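Local structure of Udp-n-acetylglucosamine pyrophosphorylase (Trypanosoma brucei, 4BQH) at residues A[173-185]-A[199-211]. The protein probably catalyses the formation of UDP-N-acetylglucosamine and diphosphate from UTP and N-acetyl-alpha-D-glucosamine 1-phosphate. Residues are numbered along the deposited sequence; the frame is centred on the assembly and turned at random.
Sequences RVQLLVMTSGQND and GLEREQVHFFAQS. With SO4 (sulfate ion), chain D.
His206 N donates to Leu176 O across neighbouring parallel strands, 175-180 and 205-209, the two strands of a beta-alpha-beta unit connected through helix 185-194. Strand 114-119 pairs with the far side of 175-180, which places the unit in the central sheet, consistent with the GT-A-like fold of the family. Backbone bonds run from Leu176 N to Gln204 O at one end to Gln210 N and Thr180 O at the other. Met179 lays its CB 3.6 Å from Phe208 CZ; CG, anti to the backbone N (chi1 -166°), stands over one face of the Phe208 ring, 4.0 Å from its centroid, in a CH-pi contact. SD meets the same ring obliquely, and a bend at the last torsion (79°) carries CE on to Gln210, 3.4 Å from NE2. Leu177 CB also touches Phe208 CE1. On the other face of the sheet, Val178 CB and Phe207 CD1 touch beneath helix 185-194, whose Phe192 meets the Phe207 ring edge-to-face. His206 is held at both ring nitrogens: NE2 donates a nearly straight bond to Gln175 OE1 (2.6 Å, 168°), in the plane of ring and carbonyl alike, and ND1 donates to a sulfate, probably from the crystallisation liquor, that Arg249 and His267 also bind. Gln204 NE2 reaches Val174 O (2.8 Å), while its OE1 accepts from Glu201 N. In a salt bridge, Arg173 grips Glu201 side-on, its guanidinium nearly perpendicular to the carboxylate, with NE and NH2 both 3.1 Å from OE2 and approaching it from the same face.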
ATOM      1  N   ARG A 173     -17.374   2.356  -9.402  1.00 13.57           N
ATOM      2  CA  ARG A 173     -16.116   1.790  -9.894  1.00 13.78           C
ATOM      3  C   ARG A 173     -14.910   2.414  -9.193  1.00 12.23           C
ATOM      4  O   ARG A 173     -14.664   3.612  -9.294  1.00 11.69           O
ATOM      5  CB  ARG A 173     -15.972   1.938 -11.434  1.00 16.28           C
ATOM      6  CG  ARG A 173     -16.917   1.038 -12.239  1.00 19.94           C
ATOM      7  CD  ARG A 173     -16.722  -0.430 -11.863  1.00 23.98           C
ATOM      8  NE  ARG A 173     -17.637  -1.352 -12.547  1.00 28.94           N
ATOM      9  CZ  ARG A 173     -18.618  -2.042 -11.964  1.00 28.55           C
ATOM     10  NH1 ARG A 173     -18.869  -1.925 -10.666  1.00 30.24           N
ATOM     11  NH2 ARG A 173     -19.364  -2.856 -12.697  1.00 30.78           N
ATOM     12  N   VAL A 174     -14.167   1.574  -8.493  1.00 10.75           N
ATOM     13  CA  VAL A 174     -12.883   1.990  -7.920  1.00 10.60           C
ATOM     14  C   VAL A 174     -11.797   1.623  -8.965  1.00 10.44           C
ATOM     15  O   VAL A 174     -11.700   0.450  -9.362  1.00 10.55           O
ATOM     16  CB  VAL A 174     -12.608   1.220  -6.611  1.00 10.28           C
ATOM     17  CG1 VAL A 174     -11.174   1.488  -6.116  1.00 10.77           C
ATOM     18  CG2 VAL A 174     -13.642   1.580  -5.552  1.00 11.02           C
ATOM     19  N   GLN A 175     -10.995   2.590  -9.419  1.00 10.22           N
ATOM     20  CA  GLN A 175      -9.897   2.265 -10.363  1.00 10.37           C
ATOM     21  C   GLN A 175      -8.799   1.560  -9.588  1.00 11.16           C
ATOM     22  O   GLN A 175      -8.387   2.059  -8.539  1.00 11.55           O
ATOM     23  CB  GLN A 175      -9.341   3.524 -11.016  1.00 11.13           C
ATOM     24  CG  GLN A 175     -10.398   4.321 -11.792  1.00 11.62           C
ATOM     25  CD  GLN A 175     -10.948   3.546 -12.970  1.00 12.40           C
ATOM     26  OE1 GLN A 175     -10.206   2.873 -13.688  1.00 12.38           O
ATOM     27  NE2 GLN A 175     -12.269   3.614 -13.162  1.00 13.13           N
ATOM     28  N   LEU A 176      -8.360   0.404 -10.091  1.00 10.36           N
ATOM     29  CA  LEU A 176      -7.314  -0.370  -9.449  1.00 10.19           C
ATOM     30  C   LEU A 176      -6.018  -0.106 -10.208  1.00 10.31           C
ATOM     31  O   LEU A 176      -5.931  -0.316 -11.431  1.00 10.23           O
ATOM     32  CB  LEU A 176      -7.652  -1.874  -9.473  1.00 10.99           C
ATOM     33  CG  LEU A 176      -6.585  -2.775  -8.834  1.00 11.16           C
ATOM     34  CD1 LEU A 176      -6.333  -2.397  -7.377  1.00 11.50           C
ATOM     35  CD2 LEU A 176      -6.976  -4.234  -8.919  1.00 11.44           C
ATOM     36  N   LEU A 177      -5.014   0.364  -9.475  1.00  9.89           N
ATOM     37  CA  LEU A 177      -3.710   0.684 -10.053  1.00 10.09           C
ATOM     38  C   LEU A 177      -2.735  -0.320  -9.474  1.00 10.67           C
ATOM     39  O   LEU A 177      -2.541  -0.355  -8.249  1.00 11.31           O
ATOM     40  CB  LEU A 177      -3.307   2.107  -9.636  1.00  9.92           C
ATOM     41  CG  LEU A 177      -4.380   3.200  -9.631  1.00 10.32           C
ATOM     42  CD1 LEU A 177      -3.735   4.521  -9.214  1.00 10.31           C
ATOM     43  CD2 LEU A 177      -5.021   3.284 -11.010  1.00 10.61           C
ATOM     44  N   VAL A 178      -2.167  -1.167 -10.330  1.00 10.07           N
ATOM     45  CA  VAL A 178      -1.289  -2.229  -9.848  1.00  9.97           C
ATOM     46  C   VAL A 178       0.156  -1.825 -10.179  1.00 10.24           C
ATOM     47  O   VAL A 178       0.535  -1.798 -11.351  1.00 10.53           O
ATOM     48  CB  VAL A 178      -1.648  -3.579 -10.520  1.00 10.08           C
ATOM     49  CG1 VAL A 178      -0.716  -4.690 -10.034  1.00  9.26           C
ATOM     50  CG2 VAL A 178      -3.094  -3.917 -10.209  1.00 10.35           C
ATOM     51  N   MET A 179       0.935  -1.475  -9.154  1.00  9.90           N
ATOM     52  CA  MET A 179       2.280  -0.970  -9.400  1.00 10.01           C
ATOM     53  C   MET A 179       3.289  -2.107  -9.394  1.00 10.44           C
ATOM     54  O   MET A 179       3.726  -2.584  -8.352  1.00 10.77           O
ATOM     55  CB  MET A 179       2.698   0.149  -8.427  1.00 10.34           C
ATOM     56  CG  MET A 179       3.952   0.847  -8.979  1.00 10.94           C
ATOM     57  SD  MET A 179       4.449   2.249  -7.957  1.00 12.23           S
ATOM     58  CE  MET A 179       5.278   1.405  -6.633  1.00 11.29           C
ATOM     59  N   THR A 180       3.651  -2.528 -10.593  1.00 10.45           N
ATOM     60  CA  THR A 180       4.478  -3.710 -10.782  1.00 11.64           C
ATOM     61  C   THR A 180       5.958  -3.297 -10.722  1.00 12.21           C
ATOM     62  O   THR A 180       6.284  -2.128 -10.539  1.00 11.43           O
ATOM     63  CB  THR A 180       4.166  -4.314 -12.150  1.00 11.87           C
ATOM     64  OG1 THR A 180       4.297  -3.282 -13.140  1.00 12.27           O
ATOM     65  CG2 THR A 180       2.719  -4.855 -12.177  1.00 12.30           C
ATOM     66  N   SER A 181       6.846  -4.270 -10.889  1.00 13.24           N
ATOM     67  CA  SER A 181       8.226  -3.969 -11.259  1.00 13.98           C
ATOM     68  C   SER A 181       8.401  -4.154 -12.766  1.00 14.88           C
ATOM     69  O   SER A 181       7.585  -4.820 -13.426  1.00 15.49           O
ATOM     70  CB  SER A 181       9.208  -4.873 -10.502  1.00 13.90           C
ATOM     71  OG  SER A 181       9.130  -6.228 -10.945  1.00 14.45           O
ATOM     72  N   GLY A 182       9.474  -3.579 -13.311  1.00 15.21           N
ATOM     73  CA  GLY A 182       9.804  -3.803 -14.713  1.00 17.19           C
ATOM     74  C   GLY A 182       9.874  -5.292 -15.003  1.00 17.61           C
ATOM     75  O   GLY A 182       9.339  -5.776 -16.008  1.00 18.95           O
ATOM     76  N   GLN A 183      10.491  -6.029 -14.095  1.00 17.00           N
ATOM     77  CA  GLN A 183      10.679  -7.451 -14.320  1.00 18.72           C
ATOM     78  C   GLN A 183       9.445  -8.311 -14.121  1.00 17.27           C
ATOM     79  O   GLN A 183       9.311  -9.324 -14.785  1.00 18.27           O
ATOM     80  CB  GLN A 183      11.848  -7.976 -13.504  1.00 20.34           C
ATOM     81  CG  GLN A 183      13.173  -7.487 -14.064  1.00 23.78           C
ATOM     82  CD  GLN A 183      14.372  -8.131 -13.401  1.00 27.06           C
ATOM     83  OE1 GLN A 183      14.429  -8.269 -12.170  1.00 28.71           O
ATOM     84  NE2 GLN A 183      15.350  -8.525 -14.216  1.00 27.31           N
ATOM     85  N   ASN A 184       8.533  -7.910 -13.232  1.00 15.30           N
ATOM     86  CA  ASN A 184       7.373  -8.745 -12.926  1.00 14.24           C
ATOM     87  C   ASN A 184       6.067  -8.315 -13.597  1.00 14.25           C
ATOM     88  O   ASN A 184       5.018  -8.932 -13.386  1.00 13.55           O
ATOM     89  CB  ASN A 184       7.220  -8.970 -11.401  1.00 13.78           C
ATOM     90  CG  ASN A 184       6.491  -7.836 -10.676  1.00 13.26           C
ATOM     91  OD1 ASN A 184       5.932  -6.920 -11.284  1.00 12.53           O
ATOM     92  ND2 ASN A 184       6.490  -7.914  -9.348  1.00 13.56           N
ATOM     93  N   ASP A 185       6.141  -7.275 -14.422  1.00 15.06           N
ATOM     94  CA  ASP A 185       4.921  -6.687 -14.972  1.00 14.65           C
ATOM     95  C   ASP A 185       4.156  -7.666 -15.860  1.00 14.88           C
ATOM     96  O   ASP A 185       2.964  -7.896 -15.668  1.00 14.03           O
ATOM     97  CB  ASP A 185       5.204  -5.366 -15.690  1.00 16.28           C
ATOM     98  CG  ASP A 185       3.939  -4.743 -16.258  1.00 18.01           C
ATOM     99  OD1 ASP A 185       3.515  -5.141 -17.363  1.00 20.44           O
ATOM    100  OD2 ASP A 185       3.334  -3.887 -15.593  1.00 17.75           O
ATOM    101  N   GLY A 199     -12.950 -10.820 -11.279  1.00 15.34           N
ATOM    102  CA  GLY A 199     -14.318 -10.304 -11.285  1.00 15.30           C
ATOM    103  C   GLY A 199     -14.437  -8.813 -11.564  1.00 14.33           C
ATOM    104  O   GLY A 199     -15.547  -8.308 -11.732  1.00 15.98           O
ATOM    105  N   LEU A 200     -13.302  -8.105 -11.601  1.00 14.30           N
ATOM    106  CA  LEU A 200     -13.277  -6.689 -11.983  1.00 14.15           C
ATOM    107  C   LEU A 200     -13.407  -6.510 -13.493  1.00 15.23           C
ATOM    108  O   LEU A 200     -13.132  -7.428 -14.257  1.00 15.10           O
ATOM    109  CB  LEU A 200     -11.973  -6.013 -11.530  1.00 13.34           C
ATOM    110  CG  LEU A 200     -11.719  -6.030 -10.020  1.00 13.05           C
ATOM    111  CD1 LEU A 200     -10.353  -5.424  -9.728  1.00 12.69           C
ATOM    112  CD2 LEU A 200     -12.790  -5.263  -9.266  1.00 12.58           C
ATOM    113  N   GLU A 201     -13.801  -5.322 -13.932  1.00 16.54           N
ATOM    114  CA  GLU A 201     -13.729  -4.991 -15.364  1.00 17.45           C
ATOM    115  C   GLU A 201     -12.290  -4.738 -15.787  1.00 17.73           C
ATOM    116  O   GLU A 201     -11.561  -4.035 -15.100  1.00 15.51           O
ATOM    117  CB  GLU A 201     -14.540  -3.735 -15.665  1.00 20.11           C
ATOM    118  CG  GLU A 201     -16.015  -3.812 -15.300  1.00 25.46           C
ATOM    119  CD  GLU A 201     -16.714  -2.448 -15.364  1.00 30.31           C
ATOM    120  OE1 GLU A 201     -16.037  -1.388 -15.321  1.00 36.00           O
ATOM    121  OE2 GLU A 201     -17.958  -2.427 -15.439  1.00 34.71           O
ATOM    122  N   ARG A 202     -11.886  -5.285 -16.932  1.00 17.37           N
ATOM    123  CA  ARG A 202     -10.547  -5.046 -17.445  1.00 19.17           C
ATOM    124  C   ARG A 202     -10.230  -3.548 -17.517  1.00 18.33           C
ATOM    125  O   ARG A 202      -9.112  -3.135 -17.214  1.00 16.53           O
ATOM    126  CB  ARG A 202     -10.368  -5.718 -18.815  1.00 21.80           C
ATOM    127  CG  ARG A 202      -9.088  -5.360 -19.560  1.00 25.28           C
ATOM    128  CD  ARG A 202      -8.945  -6.110 -20.883  1.00 29.70           C
ATOM    129  NE  ARG A 202     -10.232  -6.290 -21.551  1.00 35.37           N
ATOM    130  CZ  ARG A 202     -10.854  -7.464 -21.706  1.00 38.73           C
ATOM    131  NH1 ARG A 202     -10.305  -8.597 -21.262  1.00 40.54           N
ATOM    132  NH2 ARG A 202     -12.033  -7.507 -22.319  1.00 39.88           N
ATOM    133  N   GLU A 203     -11.227  -2.743 -17.886  1.00 18.40           N
ATOM    134  CA  GLU A 203     -11.033  -1.305 -18.088  1.00 18.62           C
ATOM    135  C   GLU A 203     -10.726  -0.547 -16.783  1.00 16.41           C
ATOM    136  O   GLU A 203     -10.199   0.564 -16.832  1.00 15.60           O
ATOM    137  CB  GLU A 203     -12.256  -0.682 -18.768  1.00 21.62           C
ATOM    138  CG  GLU A 203     -12.484  -1.129 -20.216  1.00 27.16           C
ATOM    139  CD  GLU A 203     -13.055  -2.546 -20.370  1.00 30.64           C
ATOM    140  OE1 GLU A 203     -13.494  -3.191 -19.367  1.00 28.31           O
ATOM    141  OE2 GLU A 203     -13.070  -3.030 -21.536  1.00 34.48           O
ATOM    142  N   GLN A 204     -11.032  -1.139 -15.623  1.00 14.62           N
ATOM    143  CA  GLN A 204     -10.741  -0.448 -14.355  1.00 13.33           C
ATOM    144  C   GLN A 204      -9.400  -0.845 -13.721  1.00 12.84           C
ATOM    145  O   GLN A 204      -9.084  -0.374 -12.635  1.00 13.20           O
ATOM    146  CB  GLN A 204     -11.866  -0.626 -13.333  1.00 13.25           C
ATOM    147  CG  GLN A 204     -11.844  -1.959 -12.587  1.00 12.88           C
ATOM    148  CD  GLN A 204     -13.093  -2.197 -11.760  1.00 13.35           C
ATOM    149  OE1 GLN A 204     -13.951  -2.992 -12.160  1.00 14.26           O
ATOM    150  NE2 GLN A 204     -13.240  -1.477 -10.625  1.00 12.45           N
ATOM    151  N   VAL A 205      -8.657  -1.727 -14.380  1.00 12.47           N
ATOM    152  CA  VAL A 205      -7.373  -2.195 -13.877  1.00 12.46           C
ATOM    153  C   VAL A 205      -6.231  -1.635 -14.708  1.00 13.26           C
ATOM    154  O   VAL A 205      -6.197  -1.818 -15.940  1.00 15.16           O
ATOM    155  CB  VAL A 205      -7.307  -3.726 -13.832  1.00 13.06           C
ATOM    156  CG1 VAL A 205      -5.965  -4.159 -13.239  1.00 13.33           C
ATOM    157  CG2 VAL A 205      -8.477  -4.245 -12.990  1.00 12.39           C
ATOM    158  N   HIS A 206      -5.292  -0.967 -14.039  1.00 12.00           N
ATOM    159  CA  HIS A 206      -4.218  -0.255 -14.722  1.00 12.07           C
ATOM    160  C   HIS A 206      -2.919  -0.754 -14.188  1.00 12.61           C
ATOM    161  O   HIS A 206      -2.617  -0.557 -13.007  1.00 12.24           O
ATOM    162  CB  HIS A 206      -4.344   1.258 -14.479  1.00 12.49           C
ATOM    163  CG  HIS A 206      -5.727   1.816 -14.776  1.00 13.37           C
ATOM    164  ND1 HIS A 206      -6.037   2.383 -15.950  1.00 14.71           N
ATOM    165  CD2 HIS A 206      -6.886   1.864 -14.002  1.00 14.57           C
ATOM    166  CE1 HIS A 206      -7.333   2.780 -15.945  1.00 14.58           C
ATOM    167  NE2 HIS A 206      -7.857   2.458 -14.752  1.00 13.96           N
ATOM    168  N   PHE A 207      -2.137  -1.413 -15.030  1.00 11.37           N
ATOM    169  CA  PHE A 207      -0.818  -1.894 -14.615  1.00 11.38           C
ATOM    170  C   PHE A 207       0.234  -0.861 -14.982  1.00 11.15           C
ATOM    171  O   PHE A 207       0.250  -0.348 -16.099  1.00 12.72           O
ATOM    172  CB  PHE A 207      -0.488  -3.209 -15.315  1.00 11.31           C
ATOM    173  CG  PHE A 207      -1.459  -4.300 -15.022  1.00 11.34           C
ATOM    174  CD1 PHE A 207      -1.342  -5.070 -13.868  1.00 11.62           C
ATOM    175  CD2 PHE A 207      -2.508  -4.550 -15.909  1.00 11.60           C
ATOM    176  CE1 PHE A 207      -2.273  -6.079 -13.611  1.00 11.58           C
ATOM    177  CE2 PHE A 207      -3.425  -5.547 -15.665  1.00 11.66           C
ATOM    178  CZ  PHE A 207      -3.306  -6.313 -14.507  1.00 11.86           C
ATOM    179  N   PHE A 208       1.117  -0.544 -14.049  1.00 10.87           N
ATOM    180  CA  PHE A 208       2.149   0.444 -14.313  1.00 10.74           C
ATOM    181  C   PHE A 208       3.407   0.090 -13.551  1.00 10.79           C
ATOM    182  O   PHE A 208       3.361  -0.111 -12.343  1.00 10.47           O
ATOM    183  CB  PHE A 208       1.655   1.891 -14.033  1.00 10.66           C
ATOM    184  CG  PHE A 208       1.420   2.225 -12.579  1.00 10.80           C
ATOM    185  CD1 PHE A 208       0.415   1.580 -11.820  1.00 10.67           C
ATOM    186  CD2 PHE A 208       2.173   3.238 -11.974  1.00 10.72           C
ATOM    187  CE1 PHE A 208       0.209   1.922 -10.483  1.00 10.45           C
ATOM    188  CE2 PHE A 208       1.961   3.602 -10.640  1.00 10.92           C
ATOM    189  CZ  PHE A 208       0.977   2.940  -9.900  1.00 10.30           C
ATOM    190  N   ALA A 209       4.527   0.026 -14.262  1.00 10.62           N
ATOM    191  CA  ALA A 209       5.780  -0.412 -13.635  1.00 10.53           C
ATOM    192  C   ALA A 209       6.519   0.735 -12.993  1.00 10.46           C
ATOM    193  O   ALA A 209       6.610   1.843 -13.563  1.00 10.73           O
ATOM    194  CB  ALA A 209       6.681  -1.068 -14.669  1.00 11.02           C
ATOM    195  N   GLN A 210       7.059   0.461 -11.814  1.00 10.86           N
ATOM    196  CA  GLN A 210       7.933   1.405 -11.129  1.00 11.12           C
ATOM    197  C   GLN A 210       9.328   1.247 -11.684  1.00 11.63           C
ATOM    198  O   GLN A 210       9.628   0.271 -12.406  1.00 13.19           O
ATOM    199  CB  GLN A 210       7.953   1.118  -9.617  1.00 10.85           C
ATOM    200  CG  GLN A 210       8.460  -0.263  -9.231  1.00 10.86           C
ATOM    201  CD  GLN A 210       8.103  -0.569  -7.801  1.00 11.74           C
ATOM    202  OE1 GLN A 210       8.747  -0.065  -6.869  1.00 11.63           O
ATOM    203  NE2 GLN A 210       7.012  -1.309  -7.614  1.00 11.58           N
ATOM    204  N   SER A 211      10.186   2.180 -11.304  1.00 11.67           N
ATOM    205  CA  SER A 211      11.606   2.085 -11.620  1.00 12.06           C
ATOM    206  C   SER A 211      12.428   1.707 -10.408  1.00 11.49           C
ATOM    207  O   SER A 211      12.142   2.110  -9.287  1.00 11.81           O
ATOM    208  CB  SER A 211      12.087   3.395 -12.223  1.00 12.89           C
ATOM    209  OG  SER A 211      11.432   3.547 -13.485  1.00 17.27           O
TER
HETATM  210  S   SO4 D1540      -4.347   3.411 -18.967  1.00 24.62           S
HETATM  211  O1  SO4 D1540      -4.077   2.316 -18.014  1.00 22.65           O
HETATM  212  O2  SO4 D1540      -3.077   3.973 -19.501  1.00 25.52           O
HETATM  213  O3  SO4 D1540      -5.092   4.476 -18.268  1.00 22.22           O
HETATM  214  O4  SO4 D1540      -5.092   2.869 -20.132  1.00 23.51           O
HETATM  215  O   HOH W   1      11.608  -1.987 -12.071  1.00 21.85           O
HETATM  216  O   HOH W   2       2.584  -1.998 -17.539  1.00 19.23           O